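PDB 2J0W: lysine-sensitive aspartokinase 3 from Escherichia coli, which catalyses the ATP-dependent phosphorylation of L-aspartate to 4-phospho-L-aspartate, the first step of lysine biosynthesis, and is feedback-inhibited by lysine. Local coordinates for residues V49-G54 and F61-A66; M146-R151 and R192-G197; I243-A248 and L265-S270; N291-E294 and F299-L302. One frame throughout, in Å; residues are numbered along the deposited sequence.

Interaction 1: V49-G54 and F61-A66; sequences VALAEG and FEKLDA
Leu51 lays its branched end against the root of the Lys63 side chain and the tip of Leu64. One methyl, CD2, rests 3.5 Å from Lys63 CB, with Leu51 CG close behind at 3.7 Å from the same carbon. The other methyl, CD1, points on to Leu64, where Leu51 CD1 and Leu64 CD2 meet methyl to methyl at 3.5 Å. CD2 thus keeps to Lys63, while CD1, also 3.9 Å from Lys63 CB, bridges the two residues. Leu51 and Lys63 pass in antiparallel fashion, each running alongside the other toward the opposite backbone, which fits the 7.2 Å between Leu51 CA and Lys63 CA. Lys63 bends at its second torsion (chi2 -71°), and this carries its chain aside, where CE lies 4.0 Å from Ala50 CB. No hydrogen bond joins the segments; the lysine contributes its methylenes, while its NZ has a long, weak ion pair with Glu59. Cutting Leu51 back to an alanine is likely to open a gap beside Lys63 CB and strip the Leu64 methyl of its mate. The contact joins the end of helix 44-51 to the next helix, 57-75, in the amino acid kinase region. Leu51 also touches Arg60 and Ile67 there, Lys63 touches Leu47, and Leu64 reaches Ile95 and Thr96 of helix 82-102, while Val49 packs on Val115 of helix 108-131.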
loop_
_atom_site.group_PDB
_atom_site.type_symbol
_atom_site.label_atom_id
_atom_site.label_comp_id
_atom_site.label_asym_id
_atom_site.label_seq_id
_atom_site.Cartn_x
_atom_site.Cartn_y
_atom_site.Cartn_z
ATOM N N VAL A 49 -17.366 5.579 31.861
ATOM C CA VAL A 49 -16.024 5.778 31.341
ATOM C C VAL A 49 -15.442 7.090 31.876
ATOM O O VAL A 49 -14.258 7.169 32.203
ATOM C CB VAL A 49 -16.026 5.784 29.793
ATOM C CG1 VAL A 49 -14.731 6.398 29.258
ATOM C CG2 VAL A 49 -16.184 4.357 29.281
ATOM N N ALA A 50 -16.271 8.119 31.983
ATOM C CA ALA A 50 -15.780 9.392 32.488
ATOM C C ALA A 50 -15.334 9.230 33.941
ATOM O O ALA A 50 -14.406 9.907 34.389
ATOM C CB ALA A 50 -16.857 10.443 32.393
ATOM N N LEU A 51 -16.000 8.336 34.672
ATOM C CA LEU A 51 -15.657 8.093 36.069
ATOM C C LEU A 51 -14.376 7.268 36.222
ATOM O O LEU A 51 -13.627 7.444 37.185
ATOM C CB LEU A 51 -16.801 7.393 36.773
ATOM C CG LEU A 51 -18.022 8.256 37.068
ATOM C CD1 LEU A 51 -19.170 7.362 37.524
ATOM C CD2 LEU A 51 -17.669 9.286 38.136
ATOM N N ALA A 52 -14.117 6.380 35.269
ATOM C CA ALA A 52 -12.915 5.566 35.321
ATOM C C ALA A 52 -11.705 6.394 34.908
ATOM O O ALA A 52 -10.584 5.905 34.881
ATOM C CB ALA A 52 -13.059 4.342 34.419
ATOM N N GLU A 53 -11.927 7.654 34.573
ATOM C CA GLU A 53 -10.811 8.520 34.201
ATOM C C GLU A 53 -10.245 9.207 35.430
ATOM O O GLU A 53 -9.131 9.728 35.401
ATOM C CB GLU A 53 -11.250 9.581 33.201
ATOM C CG GLU A 53 -11.225 9.085 31.767
ATOM C CD GLU A 53 -11.763 10.103 30.791
ATOM O OE1 GLU A 53 -11.763 9.806 29.580
ATOM O OE2 GLU A 53 -12.185 11.196 31.237
ATOM N N GLY A 54 -11.016 9.181 36.513
ATOM C CA GLY A 54 -10.584 9.822 37.740
ATOM C C GLY A 54 -11.132 11.239 37.798
ATOM O O GLY A 54 -10.563 12.153 37.218
ATOM N N PHE A 61 -19.553 13.161 41.803
ATOM C CA PHE A 61 -20.899 13.019 42.359
ATOM C C PHE A 61 -22.013 13.271 41.343
ATOM O O PHE A 61 -23.067 12.641 41.401
ATOM C CB PHE A 61 -21.095 13.954 43.548
ATOM C CG PHE A 61 -22.455 13.827 44.192
ATOM C CD1 PHE A 61 -22.886 12.600 44.705
ATOM C CD2 PHE A 61 -23.304 14.929 44.290
ATOM C CE1 PHE A 61 -24.139 12.474 45.305
ATOM C CE2 PHE A 61 -24.558 14.813 44.890
ATOM C CZ PHE A 61 -24.974 13.582 45.398
ATOM N N GLU A 62 -21.790 14.203 40.425
ATOM C CA GLU A 62 -22.789 14.480 39.413
ATOM C C GLU A 62 -22.954 13.222 38.560
ATOM O O GLU A 62 -24.077 12.776 38.305
ATOM C CB GLU A 62 -22.343 15.640 38.527
ATOM C CG GLU A 62 -21.917 16.872 39.296
ATOM C CD GLU A 62 -21.334 17.939 38.387
ATOM O OE1 GLU A 62 -20.879 18.981 38.907
ATOM O OE2 GLU A 62 -21.333 17.732 37.151
ATOM N N LYS A 63 -21.834 12.640 38.136
ATOM C CA LYS A 63 -21.887 11.446 37.302
ATOM C C LYS A 63 -22.587 10.286 37.998
ATOM O O LYS A 63 -23.423 9.606 37.397
ATOM C CB LYS A 63 -20.483 11.003 36.898
ATOM C CG LYS A 63 -19.645 12.075 36.266
ATOM C CD LYS A 63 -20.099 12.469 34.873
ATOM C CE LYS A 63 -18.975 13.287 34.232
ATOM N NZ LYS A 63 -19.309 13.857 32.918
ATOM N N LEU A 64 -22.247 10.057 39.262
ATOM C CA LEU A 64 -22.861 8.961 39.995
ATOM C C LEU A 64 -24.355 9.177 40.120
ATOM O O LEU A 64 -25.129 8.220 40.166
ATOM C CB LEU A 64 -22.224 8.821 41.377
ATOM C CG LEU A 64 -20.713 8.535 41.333
ATOM C CD1 LEU A 64 -20.117 8.685 42.714
ATOM C CD2 LEU A 64 -20.464 7.133 40.790
ATOM N N ASP A 65 -24.780 10.432 40.163
ATOM C CA ASP A 65 -26.198 10.693 40.284
ATOM C C ASP A 65 -26.902 10.521 38.951
ATOM O O ASP A 65 -28.026 10.007 38.883
ATOM C CB ASP A 65 -26.449 12.090 40.828
ATOM C CG ASP A 65 -26.863 12.071 42.285
ATOM O OD1 ASP A 65 -27.704 11.220 42.658
ATOM O OD2 ASP A 65 -26.357 12.914 43.053
ATOM N N ALA A 66 -26.249 10.959 37.886
ATOM C CA ALA A 66 -26.841 10.798 36.573
ATOM C C ALA A 66 -26.978 9.278 36.365
ATOM O O ALA A 66 -27.935 8.799 35.762
ATOM C CB ALA A 66 -25.940 11.438 35.499
#

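Interaction 2: M146-R151 and R192-G197; sequences MRTNDR and RTTTLG
Thr148 meets Thr194 and Leu196 through successive atoms of its short side chain. Its CB comes no nearer than 4.0 Å to Thr194 OG1, but both branches beyond it are engaged. The hydroxyl OG1 accepts a hydrogen bond from Thr194 OG1 at 2.9 Å and itself donates to Asn149 O, also at 2.9 Å from Thr148 OG1. That second bond lies in the carbonyl plane on a lone pair, with a C=O...donor angle of 136°. The methyl, Thr148 CG2, lies 3.9 Å from Thr194 OG1 and 4.1 Å from Leu196 CD2, its apolar partner across the contact. On the partner, the Thr194 hydroxyl sits between its backbone N and carbonyl carbon (chi1 57°), which directs it at Thr148, and its methyl CG2 approaches Asn149 O to 3.8 Å. Asn149 OD1 in turn accepts from the backbone N of Arg151, an Asx turn that shapes the loop just beyond the contact. Backbone bonds from Met146 and Thr148 to Ser187, and from Thr194 to Gly186, attach loop 146-151 and strand 193-195 to the neighbouring strand 185-187, while Leu196 also packs on Thr204 of helix 200-211, whose first residue, Gly200, binds substrate. A chain of two hydrogen bonds thus runs from Thr194 OG1 through Thr148 OG1 to Asn149 O: both threonines are buried, and the Thr148 oxygen is satisfied as acceptor and donor at once, so its rotation is probably fixed.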
loop_
_atom_site.group_PDB
_atom_site.type_symbol
_atom_site.label_atom_id
_atom_site.label_comp_id
_atom_site.label_asym_id
_atom_site.label_seq_id
_atom_site.Cartn_x
_atom_site.Cartn_y
_atom_site.Cartn_z
ATOM N N MET A 146 -17.794 -15.981 28.349
ATOM C CA MET A 146 -17.000 -15.151 27.438
ATOM C C MET A 146 -15.548 -14.968 27.862
ATOM O O MET A 146 -15.178 -13.898 28.347
ATOM C CB MET A 146 -17.669 -13.777 27.318
ATOM C CG MET A 146 -17.042 -12.837 26.313
ATOM S SD MET A 146 -17.146 -13.504 24.650
ATOM C CE MET A 146 -18.853 -13.299 24.339
ATOM N N ARG A 147 -14.721 -15.998 27.680
ATOM C CA ARG A 147 -13.306 -15.913 28.045
ATOM C C ARG A 147 -12.529 -15.127 27.012
ATOM O O ARG A 147 -12.689 -15.353 25.811
ATOM C CB ARG A 147 -12.680 -17.290 28.139
ATOM C CG ARG A 147 -11.269 -17.261 28.718
ATOM C CD ARG A 147 -11.306 -17.764 30.140
ATOM N NE ARG A 147 -12.396 -17.124 30.872
ATOM C CZ ARG A 147 -13.031 -17.685 31.896
ATOM N NH1 ARG A 147 -12.680 -18.900 32.307
ATOM N NH2 ARG A 147 -14.020 -17.037 32.500
ATOM N N THR A 148 -11.673 -14.211 27.466
ATOM C CA THR A 148 -10.865 -13.409 26.543
ATOM C C THR A 148 -9.435 -13.356 27.048
ATOM O O THR A 148 -9.127 -13.885 28.096
ATOM C CB THR A 148 -11.389 -11.947 26.431
ATOM O OG1 THR A 148 -11.056 -11.214 27.623
ATOM C CG2 THR A 148 -12.905 -11.938 26.245
ATOM N N ASN A 149 -8.557 -12.723 26.289
ATOM C CA ASN A 149 -7.177 -12.575 26.705
ATOM C C ASN A 149 -7.165 -11.487 27.782
ATOM O O ASN A 149 -8.214 -11.084 28.281
ATOM C CB ASN A 149 -6.322 -12.114 25.529
ATOM C CG ASN A 149 -6.882 -10.876 24.869
ATOM O OD1 ASN A 149 -7.600 -10.095 25.494
ATOM N ND2 ASN A 149 -6.550 -10.682 23.602
ATOM N N ASP A 150 -5.975 -10.983 28.096
ATOM C CA ASP A 150 -5.814 -9.952 29.115
ATOM C C ASP A 150 -5.634 -8.547 28.549
ATOM O O ASP A 150 -5.201 -7.637 29.268
ATOM C CB ASP A 150 -4.627 -10.299 30.016
ATOM C CG ASP A 150 -3.313 -10.367 29.255
ATOM O OD1 ASP A 150 -2.375 -11.031 29.754
ATOM O OD2 ASP A 150 -3.208 -9.752 28.167
ATOM N N ARG A 151 -5.953 -8.371 27.267
ATOM C CA ARG A 151 -5.835 -7.060 26.626
ATOM C C ARG A 151 -7.039 -6.199 27.028
ATOM O O ARG A 151 -8.040 -6.165 26.309
ATOM C CB ARG A 151 -5.810 -7.209 25.100
ATOM C CG ARG A 151 -5.611 -5.879 24.395
ATOM C CD ARG A 151 -5.433 -6.032 22.910
ATOM N NE ARG A 151 -5.026 -4.773 22.286
ATOM C CZ ARG A 151 -3.960 -4.059 22.648
ATOM N NH1 ARG A 151 -3.181 -4.466 23.643
ATOM N NH2 ARG A 151 -3.660 -2.941 22.000
ATOM N N ARG A 192 -10.230 -11.589 36.247
ATOM C CA ARG A 192 -10.448 -10.152 36.089
ATOM C C ARG A 192 -11.404 -9.870 34.939
ATOM O O ARG A 192 -11.401 -10.585 33.935
ATOM C CB ARG A 192 -9.114 -9.461 35.843
ATOM C CG ARG A 192 -8.130 -9.707 36.970
ATOM C CD ARG A 192 -6.864 -8.909 36.813
ATOM N NE ARG A 192 -5.985 -9.446 35.782
ATOM C CZ ARG A 192 -4.892 -8.822 35.354
ATOM N NH1 ARG A 192 -4.560 -7.646 35.873
ATOM N NH2 ARG A 192 -4.127 -9.374 34.422
ATOM N N THR A 193 -12.221 -8.831 35.093
ATOM C CA THR A 193 -13.198 -8.465 34.075
ATOM C C THR A 193 -12.582 -7.710 32.907
ATOM O O THR A 193 -11.712 -6.858 33.091
ATOM C CB THR A 193 -14.331 -7.592 34.656
ATOM O OG1 THR A 193 -14.872 -8.217 35.829
ATOM C CG2 THR A 193 -15.460 -7.445 33.634
ATOM N N THR A 194 -13.047 -8.030 31.700
ATOM C CA THR A 194 -12.573 -7.377 30.478
ATOM C C THR A 194 -13.759 -6.893 29.667
ATOM O O THR A 194 -14.901 -7.261 29.947
ATOM C CB THR A 194 -11.815 -8.357 29.591
ATOM O OG1 THR A 194 -12.671 -9.476 29.302
ATOM C CG2 THR A 194 -10.536 -8.835 30.287
ATOM N N THR A 195 -13.492 -6.062 28.667
ATOM C CA THR A 195 -14.551 -5.590 27.773
ATOM C C THR A 195 -14.012 -5.790 26.359
ATOM O O THR A 195 -12.795 -5.811 26.166
ATOM C CB THR A 195 -14.886 -4.109 27.985
ATOM O OG1 THR A 195 -13.737 -3.293 27.693
ATOM C CG2 THR A 195 -15.331 -3.885 29.410
ATOM N N LEU A 196 -14.900 -5.951 25.381
ATOM C CA LEU A 196 -14.483 -6.182 23.993
ATOM C C LEU A 196 -14.226 -4.900 23.191
ATOM O O LEU A 196 -13.811 -4.966 22.035
ATOM C CB LEU A 196 -15.539 -7.024 23.275
ATOM C CG LEU A 196 -15.894 -8.313 24.025
ATOM C CD1 LEU A 196 -17.285 -8.791 23.624
ATOM C CD2 LEU A 196 -14.827 -9.383 23.757
ATOM N N GLY A 197 -14.452 -3.738 23.798
ATOM C CA GLY A 197 -14.239 -2.499 23.069
ATOM C C GLY A 197 -15.583 -1.887 22.720
ATOM O O GLY A 197 -16.565 -2.618 22.555
#

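Interaction 3: I243-A248 and L265-S270; sequences IAFAEA and LPAVRS
At the strand-to-helix junction where strand 239-244 gives way to helix 245-253, Phe245 turns its ring onto Ala267 and Val268 of helix 264-270. The ring reaches the helix on two fronts. Its far edge meets the alanine, with Phe245 CE1 at 3.6 Å from Ala267 CB, while at its base Phe245 CB lies 3.7 Å from Val268 CG2. Between these points one face covers the peptide link of the two residues: Val268 N is 4.2 Å above the ring plane, offset toward the rim, and Phe245 CZ approaches Ala267 O to 3.6 Å. The ring is therefore laid over helix backbone as well as methyls. In the amino acid kinase fold this places the start of one helix against another near the edge of the central sheet, and Phe245 also touches Val289 of strand 287-290. With a serine in place of Phe245, Ala267 CB and the adjoining peptide would probably lose their cover, leaving a gap between the two helices. Ala244 occupies the N-cap position, and its backbone N donates to Glu247 OE1 at 3.3 Å, meeting it from above the carboxylate plane. Elsewhere on helix 264-270, Pro266 packs against Tyr203, Ala206 and Leu207 of helix 200-211.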
loop_
_atom_site.group_PDB
_atom_site.type_symbol
_atom_site.label_atom_id
_atom_site.label_comp_id
_atom_site.label_asym_id
_atom_site.label_seq_id
_atom_site.Cartn_x
_atom_site.Cartn_y
_atom_site.Cartn_z
ATOM N N ILE A 243 -28.068 -7.552 1.983
ATOM C CA ILE A 243 -26.654 -7.451 1.596
ATOM C C ILE A 243 -25.887 -8.687 2.062
ATOM O O ILE A 243 -26.398 -9.467 2.870
ATOM C CB ILE A 243 -25.980 -6.222 2.238
ATOM C CG1 ILE A 243 -24.598 -6.019 1.620
ATOM C CG2 ILE A 243 -25.840 -6.430 3.746
ATOM C CD1 ILE A 243 -23.919 -4.743 2.020
ATOM N N ALA A 244 -24.656 -8.846 1.568
ATOM C CA ALA A 244 -23.805 -10.001 1.905
ATOM C C ALA A 244 -22.668 -9.666 2.864
ATOM O O ALA A 244 -22.214 -8.510 2.958
ATOM C CB ALA A 244 -23.229 -10.633 0.639
ATOM N N PHE A 245 -22.206 -10.709 3.557
ATOM C CA PHE A 245 -21.129 -10.625 4.546
ATOM C C PHE A 245 -19.956 -9.697 4.239
ATOM O O PHE A 245 -19.789 -8.668 4.900
ATOM C CB PHE A 245 -20.602 -12.029 4.850
ATOM C CG PHE A 245 -21.555 -12.865 5.650
ATOM C CD1 PHE A 245 -22.355 -12.278 6.635
ATOM C CD2 PHE A 245 -21.621 -14.242 5.462
ATOM C CE1 PHE A 245 -23.192 -13.043 7.414
ATOM C CE2 PHE A 245 -22.465 -15.028 6.243
ATOM C CZ PHE A 245 -23.252 -14.428 7.222
ATOM N N ALA A 246 -19.142 -10.050 3.249
ATOM C CA ALA A 246 -17.984 -9.221 2.945
ATOM C C ALA A 246 -18.377 -7.786 2.633
ATOM O O ALA A 246 -17.677 -6.854 3.029
ATOM C CB ALA A 246 -17.180 -9.822 1.798
ATOM N N GLU A 247 -19.488 -7.595 1.934
ATOM C CA GLU A 247 -19.899 -6.232 1.635
ATOM C C GLU A 247 -20.008 -5.428 2.910
ATOM O O GLU A 247 -19.333 -4.425 3.098
ATOM C CB GLU A 247 -21.256 -6.210 0.938
ATOM C CG GLU A 247 -21.204 -6.389 -0.550
ATOM C CD GLU A 247 -22.583 -6.518 -1.134
ATOM O OE1 GLU A 247 -23.147 -7.629 -1.075
ATOM O OE2 GLU A 247 -23.102 -5.503 -1.633
ATOM N N ALA A 248 -20.886 -5.894 3.781
ATOM C CA ALA A 248 -21.157 -5.260 5.066
ATOM C C ALA A 248 -19.948 -5.288 5.981
ATOM O O ALA A 248 -19.654 -4.306 6.665
ATOM C CB ALA A 248 -22.311 -5.971 5.735
ATOM N N LEU A 265 -17.321 -11.569 11.815
ATOM C CA LEU A 265 -16.326 -12.635 11.793
ATOM C C LEU A 265 -16.988 -13.955 12.159
ATOM O O LEU A 265 -16.827 -14.950 11.462
ATOM C CB LEU A 265 -15.184 -12.357 12.767
ATOM C CG LEU A 265 -14.137 -11.331 12.342
ATOM C CD1 LEU A 265 -13.071 -11.218 13.452
ATOM C CD2 LEU A 265 -13.516 -11.748 10.998
ATOM N N PRO A 266 -17.722 -13.992 13.279
ATOM C CA PRO A 266 -18.359 -15.268 13.610
ATOM C C PRO A 266 -19.440 -15.576 12.578
ATOM O O PRO A 266 -19.657 -16.732 12.221
ATOM C CB PRO A 266 -18.940 -15.018 15.007
ATOM C CG PRO A 266 -17.992 -14.012 15.588
ATOM C CD PRO A 266 -17.778 -13.067 14.427
ATOM N N ALA A 267 -20.107 -14.532 12.099
ATOM C CA ALA A 267 -21.170 -14.687 11.107
ATOM C C ALA A 267 -20.668 -15.483 9.910
ATOM O O ALA A 267 -21.286 -16.465 9.502
ATOM C CB ALA A 267 -21.665 -13.320 10.654
ATOM N N VAL A 268 -19.543 -15.044 9.356
ATOM C CA VAL A 268 -18.927 -15.696 8.213
ATOM C C VAL A 268 -18.452 -17.096 8.574
ATOM O O VAL A 268 -18.665 -18.043 7.821
ATOM C CB VAL A 268 -17.711 -14.892 7.701
ATOM C CG1 VAL A 268 -16.972 -15.682 6.634
ATOM C CG2 VAL A 268 -18.169 -13.563 7.142
ATOM N N ARG A 269 -17.809 -17.229 9.726
ATOM C CA ARG A 269 -17.301 -18.523 10.150
ATOM C C ARG A 269 -18.349 -19.610 10.342
ATOM O O ARG A 269 -18.022 -20.793 10.255
ATOM C CB ARG A 269 -16.496 -18.380 11.437
ATOM C CG ARG A 269 -15.236 -17.553 11.279
ATOM C CD ARG A 269 -14.239 -17.971 12.324
ATOM N NE ARG A 269 -14.737 -17.802 13.687
ATOM C CZ ARG A 269 -14.588 -16.689 14.403
ATOM N NH1 ARG A 269 -13.955 -15.637 13.887
ATOM N NH2 ARG A 269 -15.053 -16.641 15.644
ATOM N N SER A 270 -19.598 -19.222 10.607
ATOM C CA SER A 270 -20.673 -20.196 10.811
ATOM C C SER A 270 -21.925 -19.956 9.970
ATOM O O SER A 270 -22.966 -20.589 10.185
ATOM C CB SER A 270 -21.055 -20.263 12.290
ATOM O OG SER A 270 -20.086 -20.994 13.024
#

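Interaction 4: N291-E294 and F299-L302; sequences NKTE and FRAL
The guanidinium of Arg300 meets Thr293 at its edge, near its own plane; neither face takes part in the meeting of the two segments. One nitrogen, NH2, makes the whole contact. The threonine methyl comes closest, Thr293 CG2 to Arg300 NH2 at 3.2 Å, and Thr293 CB lies in the guanidinium plane, 3.6 Å from that nitrogen. Thr293 OG1 stands 3.3 Å from Arg300 NH2. The methyl approach is tight and the threonine's first torsion (32°) is away from a staggered value, so which branch faces NH2 is uncertain. The two side chains approach from opposite directions, and the distance spanned is almost wholly the arginine's, since Thr293 CA and Arg300 CA are 12.0 Å apart. Arg300 is bent at its second torsion (chi2 -85°) and extended beyond it, which carries the flat group away from its strand and up to the loop. Only 68 Å² is buried in all. The main polar partner of Arg300 is Glu247, whose OE2 forms a salt bridge with NE, modelled too short for its geometry to be trusted. Strand 299-313 has a classic beta bulge here, Arg300 and Ala301 both facing Ile392 of strand 386-393. Arg300 also touches Ile240 and Ile243 of strand 239-244, and Thr293 touches Glu242, so the contact bridges the kinase sheet and the first strand of the regulatory sheet, whose Phe299 and Leu302 pack on helix 436-448.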
loop_
_atom_site.group_PDB
_atom_site.type_symbol
_atom_site.label_atom_id
_atom_site.label_comp_id
_atom_site.label_asym_id
_atom_site.label_seq_id
_atom_site.Cartn_x
_atom_site.Cartn_y
_atom_site.Cartn_z
ATOM N N ASN A 291 -24.973 -14.857 3.494
ATOM C CA ASN A 291 -23.870 -15.356 2.695
ATOM C C ASN A 291 -23.691 -14.634 1.361
ATOM O O ASN A 291 -22.672 -13.976 1.151
ATOM C CB ASN A 291 -24.039 -16.854 2.456
ATOM C CG ASN A 291 -22.730 -17.536 2.140
ATOM O OD1 ASN A 291 -22.682 -18.751 1.939
ATOM N ND2 ASN A 291 -21.652 -16.758 2.098
ATOM N N LYS A 292 -24.669 -14.755 0.463
ATOM C CA LYS A 292 -24.585 -14.103 -0.848
ATOM C C LYS A 292 -25.927 -13.587 -1.369
ATOM O O LYS A 292 -26.976 -14.165 -1.094
ATOM C CB LYS A 292 -23.929 -15.055 -1.859
ATOM C CG LYS A 292 -22.395 -15.101 -1.731
ATOM C CD LYS A 292 -21.746 -16.271 -2.483
ATOM C CE LYS A 292 -21.683 -17.554 -1.643
ATOM N NZ LYS A 292 -23.013 -18.154 -1.323
ATOM N N THR A 293 -25.878 -12.494 -2.127
ATOM C CA THR A 293 -27.081 -11.848 -2.657
ATOM C C THR A 293 -27.567 -12.237 -4.050
ATOM O O THR A 293 -27.135 -13.236 -4.632
ATOM C CB THR A 293 -26.922 -10.308 -2.647
ATOM O OG1 THR A 293 -25.546 -9.967 -2.858
ATOM C CG2 THR A 293 -27.408 -9.723 -1.333
ATOM N N GLU A 294 -28.481 -11.415 -4.566
ATOM C CA GLU A 294 -29.078 -11.613 -5.878
ATOM C C GLU A 294 -28.104 -11.147 -6.949
ATOM O O GLU A 294 -27.232 -11.898 -7.389
ATOM C CB GLU A 294 -30.384 -10.815 -5.975
ATOM C CG GLU A 294 -31.234 -11.129 -7.206
ATOM C CD GLU A 294 -31.831 -12.531 -7.179
ATOM O OE1 GLU A 294 -31.523 -13.303 -6.244
ATOM O OE2 GLU A 294 -32.608 -12.864 -8.099
ATOM N N PHE A 299 -22.260 -0.257 -6.618
ATOM C CA PHE A 299 -22.040 0.634 -5.486
ATOM C C PHE A 299 -23.138 0.440 -4.450
ATOM O O PHE A 299 -24.277 0.832 -4.691
ATOM C CB PHE A 299 -22.056 2.098 -5.935
ATOM C CG PHE A 299 -21.071 2.422 -7.027
ATOM C CD1 PHE A 299 -19.795 1.873 -7.024
ATOM C CD2 PHE A 299 -21.404 3.328 -8.029
ATOM C CE1 PHE A 299 -18.862 2.219 -7.996
ATOM C CE2 PHE A 299 -20.483 3.688 -9.007
ATOM C CZ PHE A 299 -19.205 3.130 -8.991
ATOM N N ARG A 300 -22.809 -0.157 -3.304
ATOM C CA ARG A 300 -23.810 -0.361 -2.258
ATOM C C ARG A 300 -23.924 0.862 -1.381
ATOM O O ARG A 300 -25.015 1.381 -1.173
ATOM C CB ARG A 300 -23.458 -1.538 -1.353
ATOM C CG ARG A 300 -23.779 -2.906 -1.898
ATOM C CD ARG A 300 -25.211 -3.355 -1.646
ATOM N NE ARG A 300 -25.306 -4.785 -1.929
ATOM C CZ ARG A 300 -26.428 -5.497 -1.957
ATOM N NH1 ARG A 300 -27.598 -4.921 -1.717
ATOM N NH2 ARG A 300 -26.372 -6.798 -2.224
ATOM N N ALA A 301 -22.790 1.323 -0.867
ATOM C CA ALA A 301 -22.812 2.464 0.027
ATOM C C ALA A 301 -21.475 3.140 0.237
ATOM O O ALA A 301 -20.463 2.762 -0.338
ATOM C CB ALA A 301 -23.367 2.030 1.364
ATOM N N LEU A 302 -21.503 4.159 1.083
ATOM C CA LEU A 302 -20.325 4.922 1.445
ATOM C C LEU A 302 -20.213 4.828 2.961
ATOM O O LEU A 302 -21.222 4.809 3.665
ATOM C CB LEU A 302 -20.490 6.382 1.029
ATOM C CG LEU A 302 -20.741 6.622 -0.461
ATOM C CD1 LEU A 302 -21.068 8.085 -0.681
ATOM C CD2 LEU A 302 -19.516 6.209 -1.271
#

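Overall arrangement
Interactions 1 to 3 belong to the amino acid kinase family portion of the chain; 299-302 of interaction 4 belongs to the part required for homodimerization. Interactions 2 and 3 are buried, one mainly polar through paired hydroxyls, the other an aromatic ring on a helix; interactions 1 and 4 are only partly buried, the first aliphatic between helices, the second a charged edge beside a threonine. Interactions 3 and 4, centres 11 Å apart, meet at strand 239-244 and its junction with helix 245-253: Ile243 packs on Thr293 and Phe245 on Asn291. Interaction 1, joining helices 44-51 and 57-75, shares neither element; it approaches interaction 2 to about 8 Å between nearest atoms without touching.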